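Side-chain contacts in transcription factor SPN1 (PDB 3NFQ), which takes part in regulating transcription by RNA polymerase II and binds the elongation factors SPT5 and SPT6, seen here as its conserved central domain: residues I27-D32 with V81-E86; M50-L55 with F96-S101. One frame throughout, in Å; residues are numbered along the deposited sequence.

Contact 1: I27-D32 with V81-E86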
ATOM      1  N   ILE A  27      -5.670 -10.509   2.732  1.00 16.78           N
ATOM      2  CA  ILE A  27      -6.857 -11.032   3.444  1.00 17.09           C
ATOM      3  C   ILE A  27      -7.558  -9.872   4.126  1.00 15.79           C
ATOM      4  O   ILE A  27      -8.763  -9.726   4.077  1.00 16.49           O
ATOM      5  CB  ILE A  27      -6.451 -12.082   4.503  1.00 17.01           C
ATOM      6  CG1 ILE A  27      -6.057 -13.385   3.806  1.00 19.38           C
ATOM      7  CG2 ILE A  27      -7.623 -12.292   5.510  1.00 18.10           C
ATOM      8  CD1 ILE A  27      -5.144 -14.324   4.656  1.00 20.19           C
ATOM      9  N   ALA A  28      -6.804  -8.993   4.759  1.00 15.62           N
ATOM     10  CA  ALA A  28      -7.466  -7.831   5.389  1.00 14.50           C
ATOM     11  C   ALA A  28      -8.196  -6.945   4.405  1.00 15.06           C
ATOM     12  O   ALA A  28      -9.311  -6.454   4.667  1.00 13.84           O
ATOM     13  CB  ALA A  28      -6.450  -7.018   6.177  1.00 15.18           C
ATOM     14  N   ALA A  29      -7.598  -6.734   3.228  1.00 14.62           N
ATOM     15  CA  ALA A  29      -8.227  -5.885   2.256  1.00 14.34           C
ATOM     16  C   ALA A  29      -9.548  -6.477   1.703  1.00 14.27           C
ATOM     17  O   ALA A  29     -10.552  -5.741   1.487  1.00 14.96           O
ATOM     18  CB  ALA A  29      -7.259  -5.609   1.144  1.00 14.10           C
ATOM     19  N   GLN A  30      -9.517  -7.787   1.437  1.00 15.15           N
ATOM     20  CA  GLN A  30     -10.716  -8.526   0.991  1.00 16.31           C
ATOM     21  C   GLN A  30     -11.785  -8.534   2.074  1.00 15.99           C
ATOM     22  O   GLN A  30     -12.931  -8.253   1.825  1.00 15.05           O
ATOM     23  CB  GLN A  30     -10.343  -9.969   0.580  1.00 17.35           C
ATOM     24  CG  GLN A  30     -11.526 -10.674  -0.170  1.00 27.55           C
ATOM     25  CD  GLN A  30     -12.094  -9.805  -1.332  1.00 34.85           C
ATOM     26  OE1 GLN A  30     -11.349  -9.333  -2.193  1.00 40.55           O
ATOM     27  NE2 GLN A  30     -13.422  -9.567  -1.320  1.00 37.27           N
ATOM     28  N   LEU A  31     -11.406  -8.821   3.302  1.00 15.94           N
ATOM     29  CA  LEU A  31     -12.421  -8.722   4.379  1.00 17.27           C
ATOM     30  C   LEU A  31     -13.080  -7.349   4.472  1.00 18.07           C
ATOM     31  O   LEU A  31     -14.312  -7.242   4.610  1.00 17.99           O
ATOM     32  CB  LEU A  31     -11.862  -9.145   5.734  1.00 16.37           C
ATOM     33  CG  LEU A  31     -11.455 -10.596   5.858  1.00 17.84           C
ATOM     34  CD1 LEU A  31     -10.643 -10.778   7.105  1.00 18.15           C
ATOM     35  CD2 LEU A  31     -12.647 -11.543   5.852  1.00 18.60           C
ATOM     36  N   ASP A  32     -12.275  -6.288   4.419  1.00 16.72           N
ATOM     37  CA  ASP A  32     -12.803  -4.926   4.463  1.00 17.02           C
ATOM     38  C   ASP A  32     -13.710  -4.616   3.250  1.00 18.88           C
ATOM     39  O   ASP A  32     -14.741  -3.979   3.391  1.00 20.41           O
ATOM     40  CB  ASP A  32     -11.635  -3.917   4.552  1.00 15.22           C
ATOM     41  CG  ASP A  32     -11.061  -3.824   5.968  1.00 19.40           C
ATOM     42  OD1 ASP A  32     -11.616  -4.535   6.838  1.00 18.62           O
ATOM     43  OD2 ASP A  32     -10.079  -3.064   6.208  1.00 19.01           O
ATOM     44  N   VAL A  81       0.639  -3.367  -0.853  1.00 14.13           N
ATOM     45  CA  VAL A  81       0.549  -1.913  -0.542  1.00 13.85           C
ATOM     46  C   VAL A  81      -0.295  -1.227  -1.564  1.00 12.52           C
ATOM     47  O   VAL A  81      -1.186  -0.437  -1.251  1.00 12.98           O
ATOM     48  CB  VAL A  81       1.953  -1.258  -0.470  1.00 13.96           C
ATOM     49  CG1 VAL A  81       1.851   0.304  -0.305  1.00 13.46           C
ATOM     50  CG2 VAL A  81       2.752  -1.915   0.644  1.00 12.77           C
ATOM     51  N   ARG A  82      -0.089  -1.585  -2.822  1.00 13.29           N
ATOM     52  CA  ARG A  82      -0.870  -0.998  -3.856  1.00 12.29           C
ATOM     53  C   ARG A  82      -2.327  -1.337  -3.711  1.00 12.55           C
ATOM     54  O   ARG A  82      -3.191  -0.492  -3.965  1.00 12.27           O
ATOM     55  CB  ARG A  82      -0.364  -1.567  -5.184  1.00 12.67           C
ATOM     56  CG  ARG A  82      -1.170  -1.123  -6.352  1.00 15.21           C
ATOM     57  CD  ARG A  82      -1.111  -2.280  -7.328  1.00 28.79           C
ATOM     58  NE  ARG A  82      -2.350  -2.942  -7.352  1.00 27.86           N
ATOM     59  CZ  ARG A  82      -2.628  -4.170  -7.786  1.00 27.87           C
ATOM     60  NH1 ARG A  82      -1.746  -5.059  -8.240  1.00 24.58           N
ATOM     61  NH2 ARG A  82      -3.900  -4.499  -7.712  1.00 27.59           N
ATOM     62  N   ILE A  83      -2.628  -2.581  -3.333  1.00 12.24           N
ATOM     63  CA  ILE A  83      -4.061  -2.957  -3.143  1.00 12.92           C
ATOM     64  C   ILE A  83      -4.732  -2.127  -2.023  1.00 12.89           C
ATOM     65  O   ILE A  83      -5.897  -1.722  -2.128  1.00 12.01           O
ATOM     66  CB  ILE A  83      -4.164  -4.468  -2.811  1.00 15.00           C
ATOM     67  CG1 ILE A  83      -3.940  -5.252  -4.101  1.00 15.85           C
ATOM     68  CG2 ILE A  83      -5.583  -4.859  -2.309  1.00 16.07           C
ATOM     69  CD1 ILE A  83      -3.586  -6.745  -3.815  1.00 21.75           C
ATOM     70  N   TRP A  84      -4.005  -1.888  -0.926  1.00 12.28           N
ATOM     71  CA  TRP A  84      -4.543  -0.977   0.089  1.00 12.38           C
ATOM     72  C   TRP A  84      -4.816   0.443  -0.412  1.00 12.71           C
ATOM     73  O   TRP A  84      -5.804   1.046  -0.023  1.00 13.36           O
ATOM     74  CB  TRP A  84      -3.642  -0.941   1.337  1.00 12.69           C
ATOM     75  CG  TRP A  84      -3.746  -2.156   2.161  1.00 13.99           C
ATOM     76  CD1 TRP A  84      -4.126  -3.405   1.759  1.00 15.14           C
ATOM     77  CD2 TRP A  84      -3.430  -2.254   3.539  1.00 12.59           C
ATOM     78  NE1 TRP A  84      -4.034  -4.284   2.807  1.00 13.32           N
ATOM     79  CE2 TRP A  84      -3.637  -3.597   3.919  1.00 17.29           C
ATOM     80  CE3 TRP A  84      -3.014  -1.334   4.504  1.00 15.50           C
ATOM     81  CZ2 TRP A  84      -3.452  -4.039   5.193  1.00 12.84           C
ATOM     82  CZ3 TRP A  84      -2.794  -1.787   5.803  1.00 12.74           C
ATOM     83  CH2 TRP A  84      -3.012  -3.116   6.141  1.00 14.83           C
ATOM     84  N   LEU A  85      -3.982   0.968  -1.315  1.00 13.46           N
ATOM     85  CA  LEU A  85      -4.084   2.379  -1.725  1.00 12.11           C
ATOM     86  C   LEU A  85      -5.067   2.554  -2.867  1.00 12.44           C
ATOM     87  O   LEU A  85      -5.609   3.640  -3.062  1.00 12.19           O
ATOM     88  CB  LEU A  85      -2.689   2.838  -2.199  1.00 10.26           C
ATOM     89  CG  LEU A  85      -1.690   3.107  -1.035  1.00 13.05           C
ATOM     90  CD1 LEU A  85      -0.288   3.373  -1.576  1.00 12.84           C
ATOM     91  CD2 LEU A  85      -2.202   4.259  -0.182  1.00 10.87           C
ATOM     92  N   GLU A  86      -5.254   1.507  -3.655  1.00 14.21           N
ATOM     93  CA  GLU A  86      -5.969   1.709  -4.917  1.00 15.91           C
ATOM     94  C   GLU A  86      -7.417   2.102  -4.726  1.00 16.00           C
ATOM     95  O   GLU A  86      -8.093   1.668  -3.768  1.00 16.27           O
ATOM     96  CB  GLU A  86      -5.843   0.458  -5.829  1.00 14.83           C
ATOM     97  CG  GLU A  86      -6.785  -0.639  -5.552  1.00 17.71           C
ATOM     98  CD  GLU A  86      -6.401  -1.972  -6.245  1.00 19.50           C
ATOM     99  OE1 GLU A  86      -5.602  -1.949  -7.185  1.00 22.55           O
ATOM    100  OE2 GLU A  86      -6.916  -3.038  -5.840  1.00 25.33           O
TER
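The indole of Trp84 meets two methyl groups, Ala28 CB and Ala29 CB, both at a slant to the ring, so the contact is neither a face stack nor an edge-on one. Ala29 CB sits against the five-membered ring, 3.9 Å from Trp84 CD1 and equally close to NE1, whereas Ala28 CB is nearest the benzo ring, 4.3 Å from Trp84 CZ2. The CB of Trp84 does not aim straight at helix 10-42; with CG anti to the carbonyl carbon (chi1 -74°) the indole swings across to it. Ile83 adds a branch one residue earlier: its CG2 comes to 3.9 Å from Ala29 CB, which is thus shared by an aliphatic and an aromatic partner. The local helix axes are 10.1 Å apart and nearly parallel, crossing at 20°. A second flat group, the Arg82 guanidinium, has the Glu86 carboxylate at its edge, in plane; NH2 donates to the syn side of Glu86 OE1 at 3.1 Å, a salt bridge within segment 81-86 where helix 77-85 ends. Segments 27-32 and 81-86 meet by van der Waals packing, with no polar bond between them; the bond from buried Trp84 NE1 to Met25 O, one turn before Ala29 on helix 10-42, probably helps to set how the ring is turned, while small alanines let it lie close to the long helix.

Contact 2: M50-L55 with F96-S101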
HETATM    1  N   MSE A  50     -12.471  -2.796   9.571  1.00 26.52           N
HETATM    2  CA  MSE A  50     -11.376  -2.561  10.485  1.00 29.81           C
HETATM    3  C   MSE A  50     -10.164  -3.421  10.252  1.00 24.64           C
HETATM    4  O   MSE A  50      -9.197  -3.242  10.968  1.00 25.47           O
HETATM    5  CB  MSE A  50     -11.826  -2.784  11.950  1.00 29.01           C
HETATM    6  CG  MSE A  50     -13.021  -1.953  12.326  1.00 34.56           C
HETATM    7 SE   MSE A  50     -13.321  -2.187  14.306  1.00 47.80          SE
HETATM    8  CE  MSE A  50     -13.687  -4.247  14.372  1.00 44.08           C
ATOM      9  N   GLN A  51     -10.164  -4.340   9.279  1.00 21.46           N
ATOM     10  CA  GLN A  51      -9.064  -5.289   9.246  1.00 18.48           C
ATOM     11  C   GLN A  51      -7.723  -4.631   8.882  1.00 18.93           C
ATOM     12  O   GLN A  51      -6.703  -4.929   9.510  1.00 19.08           O
ATOM     13  CB  GLN A  51      -9.343  -6.503   8.356  1.00 18.31           C
ATOM     14  CG  GLN A  51     -10.557  -7.362   8.820  1.00 15.86           C
ATOM     15  CD  GLN A  51     -10.358  -7.852  10.270  1.00 20.76           C
ATOM     16  OE1 GLN A  51     -11.040  -7.370  11.142  1.00 23.34           O
ATOM     17  NE2 GLN A  51      -9.409  -8.769  10.507  1.00 25.33           N
ATOM     18  N   LYS A  52      -7.719  -3.823   7.830  1.00 18.15           N
ATOM     19  CA  LYS A  52      -6.500  -3.085   7.463  1.00 18.39           C
ATOM     20  C   LYS A  52      -5.974  -2.206   8.602  1.00 18.92           C
ATOM     21  O   LYS A  52      -4.784  -2.265   8.904  1.00 18.70           O
ATOM     22  CB  LYS A  52      -6.745  -2.225   6.232  1.00 17.44           C
ATOM     23  CG  LYS A  52      -7.095  -3.030   5.013  1.00 17.24           C
ATOM     24  CD  LYS A  52      -7.040  -2.057   3.795  1.00 12.62           C
ATOM     25  CE  LYS A  52      -8.094  -0.912   3.743  1.00 12.35           C
ATOM     26  NZ  LYS A  52      -9.505  -1.523   3.758  1.00 16.93           N
ATOM     27  N   VAL A  53      -6.842  -1.436   9.246  1.00 20.59           N
ATOM     28  CA  VAL A  53      -6.355  -0.559  10.351  1.00 23.20           C
ATOM     29  C   VAL A  53      -5.794  -1.337  11.485  1.00 24.00           C
ATOM     30  O   VAL A  53      -4.850  -0.896  12.123  1.00 23.29           O
ATOM     31  CB  VAL A  53      -7.383   0.502  10.873  1.00 24.40           C
ATOM     32  CG1 VAL A  53      -7.788   1.440   9.777  1.00 24.04           C
ATOM     33  CG2 VAL A  53      -8.617  -0.123  11.497  1.00 26.23           C
ATOM     34  N   LYS A  54      -6.335  -2.530  11.744  1.00 23.23           N
ATOM     35  CA  LYS A  54      -5.741  -3.329  12.792  1.00 23.15           C
ATOM     36  C   LYS A  54      -4.380  -3.839  12.426  1.00 23.77           C
ATOM     37  O   LYS A  54      -3.564  -4.057  13.303  1.00 22.80           O
ATOM     38  CB  LYS A  54      -6.597  -4.555  13.117  1.00 23.82           C
ATOM     39  CG  LYS A  54      -7.885  -4.208  13.812  1.00 26.26           C
ATOM     40  CD  LYS A  54      -8.544  -5.537  14.248  1.00 32.03           C
ATOM     41  CE  LYS A  54      -9.963  -5.305  14.678  1.00 37.90           C
ATOM     42  NZ  LYS A  54     -10.736  -6.604  14.710  1.00 45.17           N
ATOM     43  N   LEU A  55      -4.168  -4.146  11.131  1.00 21.22           N
ATOM     44  CA  LEU A  55      -2.907  -4.640  10.666  1.00 20.28           C
ATOM     45  C   LEU A  55      -1.910  -3.500  10.372  1.00 19.83           C
ATOM     46  O   LEU A  55      -0.726  -3.737  10.315  1.00 22.42           O
ATOM     47  CB  LEU A  55      -3.097  -5.505   9.419  1.00 20.13           C
ATOM     48  CG  LEU A  55      -1.934  -6.299   8.821  1.00 23.51           C
ATOM     49  CD1 LEU A  55      -1.192  -7.252   9.832  1.00 20.74           C
ATOM     50  CD2 LEU A  55      -2.454  -7.103   7.644  1.00 20.37           C
ATOM     51  N   PHE A  96      -7.639   8.558   5.225  1.00 16.16           N
ATOM     52  CA  PHE A  96      -6.495   9.407   5.255  1.00 16.33           C
ATOM     53  C   PHE A  96      -5.351   8.758   6.036  1.00 16.65           C
ATOM     54  O   PHE A  96      -4.189   8.845   5.639  1.00 15.80           O
ATOM     55  CB  PHE A  96      -6.832  10.752   5.938  1.00 16.67           C
ATOM     56  CG  PHE A  96      -5.673  11.714   5.945  1.00 18.44           C
ATOM     57  CD1 PHE A  96      -5.288  12.341   4.778  1.00 21.40           C
ATOM     58  CD2 PHE A  96      -4.917  11.949   7.096  1.00 16.80           C
ATOM     59  CE1 PHE A  96      -4.225  13.257   4.752  1.00 23.70           C
ATOM     60  CE2 PHE A  96      -3.808  12.833   7.056  1.00 18.14           C
ATOM     61  CZ  PHE A  96      -3.477  13.502   5.873  1.00 22.83           C
ATOM     62  N   GLU A  97      -5.672   8.142   7.185  1.00 15.96           N
ATOM     63  CA  GLU A  97      -4.633   7.514   7.988  1.00 17.08           C
ATOM     64  C   GLU A  97      -3.871   6.396   7.287  1.00 17.48           C
ATOM     65  O   GLU A  97      -2.657   6.297   7.422  1.00 17.71           O
ATOM     66  CB  GLU A  97      -5.265   6.939   9.271  1.00 19.45           C
ATOM     67  CG  GLU A  97      -5.722   8.077  10.211  1.00 21.98           C
ATOM     68  CD  GLU A  97      -6.986   8.839   9.757  1.00 23.98           C
ATOM     69  OE1 GLU A  97      -7.866   8.261   9.066  1.00 21.41           O
ATOM     70  OE2 GLU A  97      -7.102  10.023  10.149  1.00 23.31           O
ATOM     71  N   ILE A  98      -4.586   5.593   6.491  1.00 15.90           N
ATOM     72  CA  ILE A  98      -3.932   4.560   5.679  1.00 15.09           C
ATOM     73  C   ILE A  98      -3.079   5.198   4.550  1.00 15.29           C
ATOM     74  O   ILE A  98      -1.940   4.784   4.293  1.00 14.22           O
ATOM     75  CB  ILE A  98      -4.960   3.565   5.124  1.00 15.17           C
ATOM     76  CG1 ILE A  98      -5.326   2.533   6.184  1.00 17.70           C
ATOM     77  CG2 ILE A  98      -4.365   2.822   3.783  1.00 15.74           C
ATOM     78  CD1 ILE A  98      -6.628   1.883   5.920  1.00 19.60           C
ATOM     79  N   GLN A  99      -3.620   6.220   3.888  1.00 14.67           N
ATOM     80  CA  GLN A  99      -2.866   6.872   2.813  1.00 16.08           C
ATOM     81  C   GLN A  99      -1.586   7.473   3.362  1.00 16.21           C
ATOM     82  O   GLN A  99      -0.518   7.229   2.847  1.00 17.28           O
ATOM     83  CB  GLN A  99      -3.671   7.981   2.163  1.00 14.98           C
ATOM     84  CG  GLN A  99      -5.006   7.560   1.490  1.00 14.57           C
ATOM     85  CD  GLN A  99      -5.758   8.754   0.934  1.00 16.61           C
ATOM     86  OE1 GLN A  99      -5.154   9.654   0.362  1.00 15.92           O
ATOM     87  NE2 GLN A  99      -7.078   8.765   1.077  1.00 15.18           N
ATOM     88  N   LYS A 100      -1.709   8.247   4.428  1.00 15.83           N
ATOM     89  CA  LYS A 100      -0.559   8.952   4.959  1.00 18.06           C
ATOM     90  C   LYS A 100       0.488   7.992   5.536  1.00 16.87           C
ATOM     91  O   LYS A 100       1.701   8.161   5.324  1.00 16.54           O
ATOM     92  CB  LYS A 100      -1.027   9.917   6.038  1.00 18.01           C
ATOM     93  CG  LYS A 100       0.100  10.821   6.396  1.00 25.71           C
ATOM     94  CD  LYS A 100      -0.235  11.640   7.634  1.00 32.47           C
ATOM     95  CE  LYS A 100       0.855  12.699   7.785  1.00 37.73           C
ATOM     96  NZ  LYS A 100       0.377  13.716   8.753  1.00 44.33           N
ATOM     97  N   SER A 101       0.026   6.962   6.240  1.00 15.97           N
ATOM     98  CA  SER A 101       0.974   5.991   6.793  1.00 16.90           C
ATOM     99  C   SER A 101       1.707   5.240   5.720  1.00 15.78           C
ATOM    100  O   SER A 101       2.920   5.009   5.812  1.00 16.87           O
ATOM    101  CB  SER A 101       0.283   4.963   7.681  1.00 17.14           C
ATOM    102  OG  SER A 101      -0.263   5.646   8.801  1.00 22.42           O
TER
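Ile98 CD1 reaches helix 51-63 between two side chains, Lys52 and Val53, crossing each at about a right angle. The closer packing is with Lys52, whose CE lies 3.8 Å from Ile98 CD1 and whose CB is 4.1 Å from the same methyl. Bends at chi3 (-66°) and chi4 (-58°) fold the lysine chain, so that its aliphatic part lies against the isoleucine while NZ turns off to a salt bridge with Asp32 of helix 10-42. Trp84 of helix 77-85 also touches Lys52, making this the inner side of the contact. Helices 10-42 and 77-85 of the all-helical domain thus also reach this lysine, besides helix 96-107 with Ile98; the latter helix falls in the part of the sequence related to the TFIIS N-terminal helical bundle. Toward the solvent the fit is thinner: exposed Val53 adds one methyl, CG1, 4.1 Å from Ile98 CD1, where Lys52 brings two carbons, and the Glu97 side chain, although its CB points at helix 51-63, comes no nearer than 6.1 Å. Inside helix 96-107 the Glu97 carbonyl oxygen accepts two donors from opposite faces of its plane, the backbone N of Ser101 at 3.0 Å and its OG at 2.8 Å. The hydroxyl, tilted 24° from the carbonyl plane, is thereby tied back to its own helix from one turn further toward the C-terminal end.

From the N terminus the chain runs along helix 10-42, which supplies residues 27-32, then enters helix 51-63 through residues 50-55. Helix 77-85 closes the loop of contact 1 across 48 intervening residues, and helix 96-107 closes that of contact 2 across 40. Since the segments alternate, the two loops cross and neither nests in the other. Contact 1 brings helix 77-85 to the long first helix; contact 2 joins helix 51-63 to helix 96-107. The contacts meet directly: Asp32 OD1 probably accepts a hydrogen bond from Gln51 N at 2.8 Å, and Trp84 CH2 packs 3.4 Å from Lys52 O, so all four helices are linked.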